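Local coordinates for alpha-glucosidase (Pseudoalteromonas sp. K8, PDB 5HQA), which hydrolyses alpha-glucosides as a calcium-containing, chloride-activated glycoside hydrolase of family 97, captured in complex with the inhibitor acarbose, at residues Ile354-Thr359 and Gln384-Tyr389; Thr435-Lys440 and Thr453-Arg458; Ala485-Phe490 and Val522-Ile527. One frame throughout, in Å; residues are numbered along the deposited sequence.

Contact 1: Ile354-Thr359 and Gln384-Tyr389; sequences IGHHET and QVKTGY. With AC1 (4,6-dideoxy-4-{[(1S,4R,5S,6S)-4,5,6-trihydroxy-3-(hydroxymethyl)cyclohex-2-en-1-yl]amino}-alpha-D-glucopyranose), chain B.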
loop_
_atom_site.group_PDB
_atom_site.type_symbol
_atom_site.label_atom_id
_atom_site.label_comp_id
_atom_site.label_asym_id
_atom_site.label_seq_id
_atom_site.Cartn_x
_atom_site.Cartn_y
_atom_site.Cartn_z
ATOM N N ILE A 354 20.458 4.393 4.091
ATOM C CA ILE A 354 19.378 3.915 3.238
ATOM C C ILE A 354 19.532 4.612 1.892
ATOM O O ILE A 354 19.622 5.845 1.831
ATOM C CB ILE A 354 18.003 4.173 3.875
ATOM C CG1 ILE A 354 17.854 3.287 5.112
ATOM C CG2 ILE A 354 16.882 3.924 2.888
ATOM C CD1 ILE A 354 16.699 3.671 5.994
ATOM N N GLY A 355 19.620 3.819 0.816
ATOM C CA GLY A 355 19.892 4.364 -0.498
ATOM C C GLY A 355 18.670 5.022 -1.119
ATOM O O GLY A 355 17.540 4.883 -0.646
ATOM N N HIS A 356 18.911 5.756 -2.203
ATOM C CA HIS A 356 17.840 6.512 -2.847
ATOM C C HIS A 356 18.120 6.604 -4.334
ATOM O O HIS A 356 19.184 7.090 -4.733
ATOM C CB HIS A 356 17.702 7.916 -2.257
ATOM C CG HIS A 356 16.524 8.664 -2.794
ATOM N ND1 HIS A 356 16.631 9.910 -3.375
ATOM C CD2 HIS A 356 15.212 8.328 -2.857
ATOM C CE1 HIS A 356 15.431 10.318 -3.758
ATOM N NE2 HIS A 356 14.553 9.377 -3.454
ATOM N N HIS A 357 17.154 6.162 -5.140
ATOM C CA HIS A 357 17.233 6.158 -6.600
ATOM C C HIS A 357 15.981 6.852 -7.128
ATOM O O HIS A 357 14.977 6.185 -7.379
ATOM C CB HIS A 357 17.322 4.733 -7.153
ATOM C CG HIS A 357 18.618 4.043 -6.872
ATOM N ND1 HIS A 357 18.772 2.684 -7.013
ATOM C CD2 HIS A 357 19.820 4.519 -6.468
ATOM C CE1 HIS A 357 20.013 2.347 -6.703
ATOM N NE2 HIS A 357 20.670 3.444 -6.372
ATOM N N GLU A 358 16.029 8.174 -7.293
ATOM C CA GLU A 358 14.961 8.892 -7.983
ATOM C C GLU A 358 15.251 8.911 -9.480
ATOM O O GLU A 358 16.354 9.278 -9.899
ATOM C CB GLU A 358 14.827 10.324 -7.460
ATOM C CG GLU A 358 13.820 11.174 -8.246
ATOM C CD GLU A 358 12.398 10.613 -8.189
ATOM O OE1 GLU A 358 11.845 10.470 -7.074
ATOM O OE2 GLU A 358 11.826 10.299 -9.259
ATOM N N THR A 359 14.259 8.528 -10.285
ATOM C CA THR A 359 14.430 8.479 -11.729
ATOM C C THR A 359 13.845 9.681 -12.452
ATOM O O THR A 359 14.157 9.880 -13.632
ATOM C CB THR A 359 13.775 7.221 -12.303
ATOM O OG1 THR A 359 12.354 7.325 -12.145
ATOM C CG2 THR A 359 14.281 5.969 -11.582
ATOM N N GLN A 384 18.684 -1.261 2.254
ATOM C CA GLN A 384 17.368 -0.798 1.827
ATOM C C GLN A 384 17.557 0.385 0.894
ATOM O O GLN A 384 18.442 1.216 1.118
ATOM C CB GLN A 384 16.481 -0.385 3.017
ATOM C CG GLN A 384 16.235 -1.519 4.004
ATOM C CD GLN A 384 15.422 -1.116 5.247
ATOM O OE1 GLN A 384 15.226 0.077 5.534
ATOM N NE2 GLN A 384 14.953 -2.129 5.997
ATOM N N VAL A 385 16.734 0.451 -0.153
ATOM C CA VAL A 385 16.784 1.530 -1.136
ATOM C C VAL A 385 15.369 2.034 -1.380
ATOM O O VAL A 385 14.449 1.236 -1.602
ATOM C CB VAL A 385 17.433 1.074 -2.458
ATOM C CG1 VAL A 385 17.315 2.160 -3.526
ATOM C CG2 VAL A 385 18.900 0.711 -2.224
ATOM N N LYS A 386 15.195 3.353 -1.306
ATOM C CA LYS A 386 13.959 4.011 -1.703
ATOM C C LYS A 386 14.085 4.408 -3.167
ATOM O O LYS A 386 15.039 5.096 -3.538
ATOM C CB LYS A 386 13.710 5.242 -0.829
ATOM C CG LYS A 386 12.516 6.084 -1.224
ATOM C CD LYS A 386 12.384 7.270 -0.267
ATOM C CE LYS A 386 11.289 8.226 -0.714
ATOM N NZ LYS A 386 11.254 9.412 0.163
ATOM N N THR A 387 13.143 3.961 -3.998
ATOM C CA THR A 387 13.120 4.320 -5.411
ATOM C C THR A 387 12.011 5.332 -5.674
ATOM O O THR A 387 11.094 5.512 -4.868
ATOM C CB THR A 387 12.918 3.086 -6.295
ATOM O OG1 THR A 387 11.675 2.454 -5.952
ATOM C CG2 THR A 387 14.080 2.092 -6.109
ATOM N N GLY A 388 12.107 6.005 -6.809
ATOM C CA GLY A 388 11.164 7.062 -7.126
ATOM C C GLY A 388 10.973 7.180 -8.616
ATOM O O GLY A 388 11.903 6.967 -9.396
ATOM N N TYR A 389 9.747 7.524 -9.018
ATOM C CA TYR A 389 9.385 7.591 -10.431
ATOM C C TYR A 389 8.552 8.850 -10.687
ATOM O O TYR A 389 7.440 8.800 -11.208
ATOM C CB TYR A 389 8.640 6.318 -10.848
ATOM C CG TYR A 389 9.479 5.064 -10.653
ATOM C CD1 TYR A 389 9.586 4.461 -9.403
ATOM C CD2 TYR A 389 10.178 4.497 -11.715
ATOM C CE1 TYR A 389 10.376 3.334 -9.211
ATOM C CE2 TYR A 389 10.970 3.359 -11.535
ATOM C CZ TYR A 389 11.059 2.784 -10.279
ATOM O OH TYR A 389 11.830 1.652 -10.083
HETATM C C1 AC1 B . 5.686 15.756 -7.182
HETATM O O2 AC1 B . 3.817 14.283 -7.454
HETATM C C2 AC1 B . 5.208 14.314 -7.092
HETATM C C4A AC1 B . 10.803 12.269 -2.390
HETATM C C3 AC1 B . 5.435 13.738 -5.719
HETATM O O3 AC1 B . 4.908 12.402 -5.645
HETATM C C4 AC1 B . 6.903 13.779 -5.385
HETATM N N4A AC1 B . 7.262 12.970 -4.177
HETATM C C5 AC1 B . 7.109 15.269 -5.167
HETATM O O5 AC1 B . 7.004 15.943 -6.489
HETATM C C6 AC1 B . 8.420 15.640 -4.544
HETATM C C1B AC1 B . 8.436 12.044 -4.361
HETATM C C2B AC1 B . 8.673 11.144 -2.976
HETATM O O2B AC1 B . 7.414 10.578 -2.610
HETATM C C3B AC1 B . 9.268 11.913 -1.961
HETATM O O3B AC1 B . 9.323 11.227 -0.685
HETATM O O4 AC1 B . 11.380 13.152 -1.449
HETATM C C5B AC1 B . 10.902 12.845 -3.711
HETATM C C7B AC1 B . 9.649 12.687 -4.738
HETATM C C6B AC1 B . 12.313 13.024 -4.294
HETATM O O6B AC1 B . 12.788 11.763 -4.650
HETATM O O HOH W 1 11.759 8.391 -3.897
#

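Contact 2: Thr435-Lys440 and Thr453-Arg458; sequences THEPIK and TREGAR. With CA (calcium ion), chain C; AC1 (4,6-dideoxy-4-{[(1S,4R,5S,6S)-4,5,6-trihydroxy-3-(hydroxymethyl)cyclohex-2-en-1-yl]amino}-alpha-D-glucopyranose), chain B.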
loop_
_atom_site.group_PDB
_atom_site.type_symbol
_atom_site.label_atom_id
_atom_site.label_comp_id
_atom_site.label_asym_id
_atom_site.label_seq_id
_atom_site.Cartn_x
_atom_site.Cartn_y
_atom_site.Cartn_z
ATOM N N THR A 435 9.178 1.607 -2.755
ATOM C CA THR A 435 8.903 2.227 -4.053
ATOM C C THR A 435 7.967 3.416 -3.897
ATOM O O THR A 435 6.806 3.243 -3.506
ATOM C CB THR A 435 8.266 1.232 -5.023
ATOM O OG1 THR A 435 9.033 0.027 -5.067
ATOM C CG2 THR A 435 8.193 1.842 -6.433
ATOM N N HIS A 436 8.439 4.610 -4.254
ATOM C CA HIS A 436 7.548 5.757 -4.388
ATOM C C HIS A 436 7.159 5.953 -5.850
ATOM O O HIS A 436 7.901 5.578 -6.760
ATOM C CB HIS A 436 8.184 7.023 -3.799
ATOM C CG HIS A 436 8.157 7.038 -2.299
ATOM N ND1 HIS A 436 7.818 8.153 -1.560
ATOM C CD2 HIS A 436 8.385 6.045 -1.401
ATOM C CE1 HIS A 436 7.855 7.850 -0.273
ATOM N NE2 HIS A 436 8.208 6.581 -0.150
ATOM N N GLU A 437 5.977 6.541 -6.059
ATOM C CA GLU A 437 5.284 6.517 -7.343
ATOM C C GLU A 437 5.298 5.094 -7.911
ATOM O O GLU A 437 5.857 4.847 -8.984
ATOM C CB GLU A 437 5.876 7.511 -8.335
ATOM C CG GLU A 437 5.829 8.950 -7.813
ATOM C CD GLU A 437 6.883 9.206 -6.745
ATOM O OE1 GLU A 437 8.050 8.840 -6.990
ATOM O OE2 GLU A 437 6.545 9.727 -5.648
ATOM N N PRO A 438 4.684 4.136 -7.205
ATOM C CA PRO A 438 4.809 2.721 -7.558
ATOM C C PRO A 438 3.643 2.243 -8.391
ATOM O O PRO A 438 2.732 3.015 -8.707
ATOM C CB PRO A 438 4.765 2.048 -6.188
ATOM C CG PRO A 438 3.680 2.856 -5.498
ATOM C CD PRO A 438 3.870 4.299 -5.989
ATOM N N ILE A 439 3.653 0.952 -8.716
ATOM C CA ILE A 439 2.412 0.237 -8.985
ATOM C C ILE A 439 1.737 -0.032 -7.644
ATOM O O ILE A 439 2.403 -0.235 -6.621
ATOM C CB ILE A 439 2.690 -1.072 -9.757
ATOM C CG1 ILE A 439 1.394 -1.844 -10.030
ATOM C CG2 ILE A 439 3.661 -1.977 -8.974
ATOM C CD1 ILE A 439 0.453 -1.147 -11.011
ATOM N N LYS A 440 0.407 -0.013 -7.635
ATOM C CA LYS A 440 -0.324 -0.327 -6.412
ATOM C C LYS A 440 0.077 -1.702 -5.886
ATOM O O LYS A 440 0.482 -2.591 -6.644
ATOM C CB LYS A 440 -1.827 -0.283 -6.673
ATOM C CG LYS A 440 -2.285 -1.382 -7.644
ATOM C CD LYS A 440 -3.686 -1.107 -8.190
ATOM C CE LYS A 440 -4.101 -2.212 -9.154
ATOM N NZ LYS A 440 -5.460 -1.995 -9.744
ATOM N N THR A 453 7.679 -2.063 1.161
ATOM C CA THR A 453 6.648 -1.046 1.301
ATOM C C THR A 453 6.641 -0.182 0.042
ATOM O O THR A 453 7.471 -0.346 -0.859
ATOM C CB THR A 453 6.873 -0.221 2.580
ATOM O OG1 THR A 453 5.686 0.521 2.895
ATOM C CG2 THR A 453 8.063 0.744 2.427
ATOM N N ARG A 454 5.676 0.730 -0.021
ATOM C CA ARG A 454 5.577 1.654 -1.143
ATOM C C ARG A 454 4.724 2.838 -0.722
ATOM O O ARG A 454 4.073 2.823 0.324
ATOM C CB ARG A 454 4.979 0.972 -2.380
ATOM C CG ARG A 454 3.462 0.748 -2.297
ATOM C CD ARG A 454 3.033 -0.309 -3.314
ATOM N NE ARG A 454 3.682 -1.585 -3.022
ATOM C CZ ARG A 454 4.067 -2.464 -3.941
ATOM N NH1 ARG A 454 3.873 -2.212 -5.237
ATOM N NH2 ARG A 454 4.649 -3.601 -3.563
ATOM N N GLU A 455 4.730 3.869 -1.561
ATOM C CA GLU A 455 3.875 5.020 -1.305
ATOM C C GLU A 455 2.543 4.809 -2.032
ATOM O O GLU A 455 1.674 4.093 -1.522
ATOM C CB GLU A 455 4.588 6.309 -1.725
ATOM C CG GLU A 455 3.937 7.571 -1.203
ATOM C CD GLU A 455 4.732 8.812 -1.584
ATOM O OE1 GLU A 455 4.941 9.046 -2.796
ATOM O OE2 GLU A 455 5.166 9.539 -0.666
ATOM N N GLY A 456 2.362 5.391 -3.215
ATOM C CA GLY A 456 1.148 5.081 -3.978
ATOM C C GLY A 456 -0.139 5.625 -3.385
ATOM O O GLY A 456 -1.197 4.972 -3.472
ATOM N N ALA A 457 -0.070 6.816 -2.795
ATOM C CA ALA A 457 -1.140 7.554 -2.135
ATOM C C ALA A 457 -0.501 8.834 -1.618
ATOM O O ALA A 457 0.729 8.940 -1.546
ATOM C CB ALA A 457 -1.776 6.764 -0.976
ATOM N N ARG A 458 -1.335 9.802 -1.252
ATOM C CA ARG A 458 -0.812 11.008 -0.619
ATOM C C ARG A 458 -0.351 10.692 0.800
ATOM O O ARG A 458 -1.155 10.288 1.648
ATOM C CB ARG A 458 -1.874 12.100 -0.607
ATOM C CG ARG A 458 -2.060 12.767 -1.964
ATOM C CD ARG A 458 -3.210 13.778 -1.942
ATOM N NE ARG A 458 -3.026 14.830 -0.938
ATOM C CZ ARG A 458 -3.106 16.137 -1.185
ATOM N NH1 ARG A 458 -3.359 16.583 -2.413
ATOM N NH2 ARG A 458 -2.941 17.005 -0.193
HETATM CA CA CA C . 5.492 11.000 -3.872
HETATM C C1 AC1 B . 5.686 15.756 -7.182
HETATM O O2 AC1 B . 3.817 14.283 -7.454
HETATM C C2 AC1 B . 5.208 14.314 -7.092
HETATM C C4A AC1 B . 10.803 12.269 -2.390
HETATM C C3 AC1 B . 5.435 13.738 -5.719
HETATM O O3 AC1 B . 4.908 12.402 -5.645
HETATM C C4 AC1 B . 6.903 13.779 -5.385
HETATM N N4A AC1 B . 7.262 12.970 -4.177
HETATM C C5 AC1 B . 7.109 15.269 -5.167
HETATM O O5 AC1 B . 7.004 15.943 -6.489
HETATM C C6 AC1 B . 8.420 15.640 -4.544
HETATM C C1B AC1 B . 8.436 12.044 -4.361
HETATM C C2B AC1 B . 8.673 11.144 -2.976
HETATM O O2B AC1 B . 7.414 10.578 -2.610
HETATM C C3B AC1 B . 9.268 11.913 -1.961
HETATM O O3B AC1 B . 9.323 11.227 -0.685
HETATM O O4 AC1 B . 11.380 13.152 -1.449
HETATM C C5B AC1 B . 10.902 12.845 -3.711
HETATM C C7B AC1 B . 9.649 12.687 -4.738
HETATM C C6B AC1 B . 12.313 13.024 -4.294
HETATM O O6B AC1 B . 12.788 11.763 -4.650
HETATM O O HOH W 2 3.636 7.481 -4.574
#

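Contact 3: Ala485-Phe490 and Val522-Ile527; sequences AGPMDF and VLYSPI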
loop_
_atom_site.group_PDB
_atom_site.type_symbol
_atom_site.label_atom_id
_atom_site.label_comp_id
_atom_site.label_asym_id
_atom_site.label_seq_id
_atom_site.Cartn_x
_atom_site.Cartn_y
_atom_site.Cartn_z
ATOM N N ALA A 485 -4.644 -2.483 0.274
ATOM C CA ALA A 485 -3.718 -3.072 -0.685
ATOM C C ALA A 485 -2.467 -3.628 -0.019
ATOM O O ALA A 485 -1.884 -4.585 -0.534
ATOM C CB ALA A 485 -3.328 -2.042 -1.750
ATOM N N GLY A 486 -2.043 -3.059 1.112
ATOM C CA GLY A 486 -0.819 -3.473 1.771
ATOM C C GLY A 486 -0.105 -2.301 2.430
ATOM O O GLY A 486 -0.645 -1.190 2.509
ATOM N N PRO A 487 1.130 -2.522 2.900
ATOM C CA PRO A 487 1.818 -1.488 3.698
ATOM C C PRO A 487 2.073 -0.202 2.920
ATOM O O PRO A 487 2.215 -0.201 1.695
ATOM C CB PRO A 487 3.138 -2.163 4.102
ATOM C CG PRO A 487 3.294 -3.344 3.166
ATOM C CD PRO A 487 1.889 -3.786 2.847
ATOM N N MET A 488 2.137 0.910 3.653
ATOM C CA MET A 488 2.410 2.200 3.039
ATOM C C MET A 488 3.494 2.926 3.810
ATOM O O MET A 488 3.444 2.992 5.042
ATOM C CB MET A 488 1.164 3.081 2.983
ATOM C CG MET A 488 1.466 4.471 2.418
ATOM S SD MET A 488 0.041 5.559 2.462
ATOM C CE MET A 488 0.724 7.057 1.725
ATOM N N ASP A 489 4.462 3.476 3.073
ATOM C CA ASP A 489 5.483 4.380 3.609
ATOM C C ASP A 489 4.887 5.788 3.662
ATOM O O ASP A 489 5.062 6.606 2.756
ATOM C CB ASP A 489 6.736 4.327 2.734
ATOM C CG ASP A 489 7.905 5.148 3.296
ATOM O OD1 ASP A 489 8.149 5.097 4.529
ATOM O OD2 ASP A 489 8.601 5.826 2.487
ATOM N N PHE A 490 4.156 6.071 4.750
ATOM C CA PHE A 490 3.472 7.357 4.913
ATOM C C PHE A 490 4.403 8.460 5.418
ATOM O O PHE A 490 4.113 9.648 5.214
ATOM C CB PHE A 490 2.289 7.190 5.882
ATOM C CG PHE A 490 1.460 8.440 6.054
ATOM C CD1 PHE A 490 0.395 8.701 5.202
ATOM C CD2 PHE A 490 1.755 9.357 7.063
ATOM C CE1 PHE A 490 -0.364 9.861 5.344
ATOM C CE2 PHE A 490 1.005 10.526 7.214
ATOM C CZ PHE A 490 -0.055 10.776 6.349
ATOM N N VAL A 522 -1.726 2.843 13.379
ATOM C CA VAL A 522 -2.852 2.807 12.453
ATOM C C VAL A 522 -2.406 2.409 11.050
ATOM O O VAL A 522 -3.083 1.622 10.379
ATOM C CB VAL A 522 -3.581 4.164 12.455
ATOM C CG1 VAL A 522 -4.568 4.234 11.296
ATOM C CG2 VAL A 522 -4.300 4.365 13.777
ATOM N N LEU A 523 -1.280 2.943 10.563
ATOM C CA LEU A 523 -0.849 2.703 9.182
ATOM C C LEU A 523 0.296 1.699 9.185
ATOM O O LEU A 523 1.420 2.039 9.567
ATOM C CB LEU A 523 -0.424 4.001 8.499
ATOM C CG LEU A 523 -1.492 5.082 8.342
ATOM C CD1 LEU A 523 -0.876 6.312 7.673
ATOM C CD2 LEU A 523 -2.693 4.569 7.544
ATOM N N TYR A 524 0.016 0.470 8.756
ATOM C CA TYR A 524 1.033 -0.570 8.812
ATOM C C TYR A 524 2.118 -0.336 7.760
ATOM O O TYR A 524 1.823 -0.060 6.592
ATOM C CB TYR A 524 0.416 -1.959 8.618
ATOM C CG TYR A 524 1.519 -2.972 8.421
ATOM C CD1 TYR A 524 2.457 -3.202 9.430
ATOM C CD2 TYR A 524 1.674 -3.647 7.212
ATOM C CE1 TYR A 524 3.505 -4.090 9.251
ATOM C CE2 TYR A 524 2.719 -4.546 7.027
ATOM C CZ TYR A 524 3.627 -4.753 8.051
ATOM O OH TYR A 524 4.661 -5.625 7.869
ATOM N N SER A 525 3.384 -0.465 8.181
ATOM C CA SER A 525 4.511 -0.574 7.266
ATOM C C SER A 525 5.659 -1.243 8.002
ATOM O O SER A 525 5.863 -0.948 9.191
ATOM C CB SER A 525 4.945 0.798 6.742
ATOM O OG SER A 525 6.047 0.668 5.861
ATOM N N PRO A 526 6.413 -2.145 7.361
ATOM C CA PRO A 526 7.533 -2.789 8.072
ATOM C C PRO A 526 8.678 -1.837 8.348
ATOM O O PRO A 526 9.472 -2.093 9.266
ATOM C CB PRO A 526 7.957 -3.914 7.118
ATOM C CG PRO A 526 7.572 -3.398 5.766
ATOM C CD PRO A 526 6.282 -2.646 5.981
ATOM N N ILE A 527 8.801 -0.759 7.579
ATOM C CA ILE A 527 9.693 0.339 7.923
ATOM C C ILE A 527 8.832 1.568 8.158
ATOM O O ILE A 527 7.906 1.843 7.388
ATOM C CB ILE A 527 10.781 0.600 6.860
ATOM C CG1 ILE A 527 10.182 0.852 5.479
ATOM C CG2 ILE A 527 11.777 -0.562 6.821
ATOM C CD1 ILE A 527 11.200 1.405 4.485
#

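Contact 1: Ile354-Thr359 and Gln384-Tyr389
Strands Ile354-Glu358 and Gln384-Gly388 run parallel, in step from Gly355 beside Val385 to Glu358 beside Gly388, with axes 19° apart. Backbone bonds alternate along the pair, for example His357 N to Lys386 O at 2.9 Å. At the C-terminal end Gly388 O accepts twice from Thr359. The backbone N lies above the carbonyl plane, while OG1, at 2.8 Å from Gly388 O, lies in that plane on a lone pair. Helix 363-379 links the strands in a beta-alpha-beta unit of the parallel barrel of the catalytic domain. His356, Lys386 and Glu358 point to the sugar side. Lys386 is fully extended alongside the His356 ring, its CG 3.9 Å from CD2 of His356. It delivers NZ to O3B of the inhibitor at 2.8 Å and also forms a salt bridge with Glu311. Glu358 bends at chi2 (61°), and its OE1 accepts from inhibitor O6B at 2.9 Å. OE2 is held by backbone N-H groups of Ser360 and Val390. O6B also sits at the edge of the His356 ring, near its plane. On the opposite face of the sheet, Val385 CG1 packs over the His357 ring, 4.1 Å from its centroid. His357 ND1 is hydrogen-bonded to Tyr366 OH.

Contact 2: Thr435-Lys440 and Thr453-Arg458
His436 and Glu455 pack closely across this contact. Glu455 CB lies over the centre of the His436 ring, 3.6 Å from the centroid. The two segments first run as a short parallel pair, in which Glu455 N donates to Thr435 O at 2.9 Å. Beyond it both chains leave the sheet. Glu455 keeps CG anti to its backbone N (chi1 -166°) and stays extended, which carries OE1 to the calcium ion at 2.3 Å. Glu437 bends back and gives OE2 to the same ion at 2.4 Å, while its OE1 accepts from Tyr389 N. This is the calcium site at the C-terminal ends of the barrel strands. Glu154 and Glu461 complete its protein ligands, and the inhibitor supplies O3, N4A and O2B. His436 ND1 points along the ring plane to O2B of the inhibitor, 2.7 Å away in a nearly straight bond. Asp489 OD2 takes the bond of its NE2; with bonds at both nitrogens the ring is probably held in this rotation. A water joins Glu437 N, Gly456 N and Glu455 OE1. Arg454 lies along Pro438, and its NH1 donates to Ile439 O at 2.8 Å, with this oxygen near the guanidinium plane. Pro438 also packs tightly, its CD 3.5 Å from Gly456 CA. Gly456 is nonetheless the one residue here that is partly exposed, so the solvent side begins there.

Contact 3: Ala485-Phe490 and Val522-Ile527
Segments 487-490 and 523-527 run 93° apart and their CA atoms come nearest at Pro487 and Ser525, with a single backbone hydrogen bond, Met488 N to Tyr524 O at 3.1 Å. The donor lies in the carbonyl plane. The same oxygen also receives a CA-H contact from Pro487, whose CA is 3.2 Å away.

Pro487 touches Tyr524, Ser525 and Pro526. Its CB meets Tyr524 CD2 at 3.7 Å, and the two side chains lie side by side, pointing the same way. The same CB meets Pro526 CD, also at 3.7 Å, but here the two side chains cross at about a right angle. The carbonyl oxygen of Met488 lies 3.2 Å from Ser525 CB. Ser525 turns its OG back within its own segment to donate to Ile527 O at 2.7 Å, and this OG has a second partner in Thr453 OG1. The bond to Ile527 lies where the chain enters strand 527-529.

At the other end Leu523 CD1 sits over one face of the Phe490 ring, 3.9 Å from its centroid. Phe490 carries CG anti to its backbone N (chi1 -176°), which lays the ring with a face against Leu523 CD1. Between these ends Asp489 is the centre of an inverse gamma turn. Its OD1 bonds Tyr266 OH and its OD2 bonds Asn434, both in strands of the barrel sheet.

Both segments follow helices, 482-485 and 513-522. Helix 474-478 packs on Phe490 and Leu523, and Met483 of helix 482-485 touches Met488 and Leu523. On the sheet side Pro526 pairs through its backbone with Gly264 at the start of strand 264-269, and the side chains of Pro526 and Ile527 rest on Ile452 of strand 451-454.

In the fold
The contacts follow one another along the chain, all in the catalytic barrel domain. Centres of contacts 1 and 2 are about 12 Å apart, those of contacts 2 and 3 about 10 Å, and those of contacts 1 and 3 about 17 Å. Contacts 1 and 2 share the parallel sheet: strand 384-388 of contact 1 adjoins strand 432-435, which adjoins 451-454. Tyr389 N also bonds Glu437 OE1 at 3.0 Å. Contact 3 continues round the barrel, where Asp489 N bonds Arg454 O at 2.9 Å and segment 522-527 leads into strand 527-529. Contacts 1 and 2 touch the inhibitor directly, and contact 3 reaches it in the second shell through Asp489, which bonds His436.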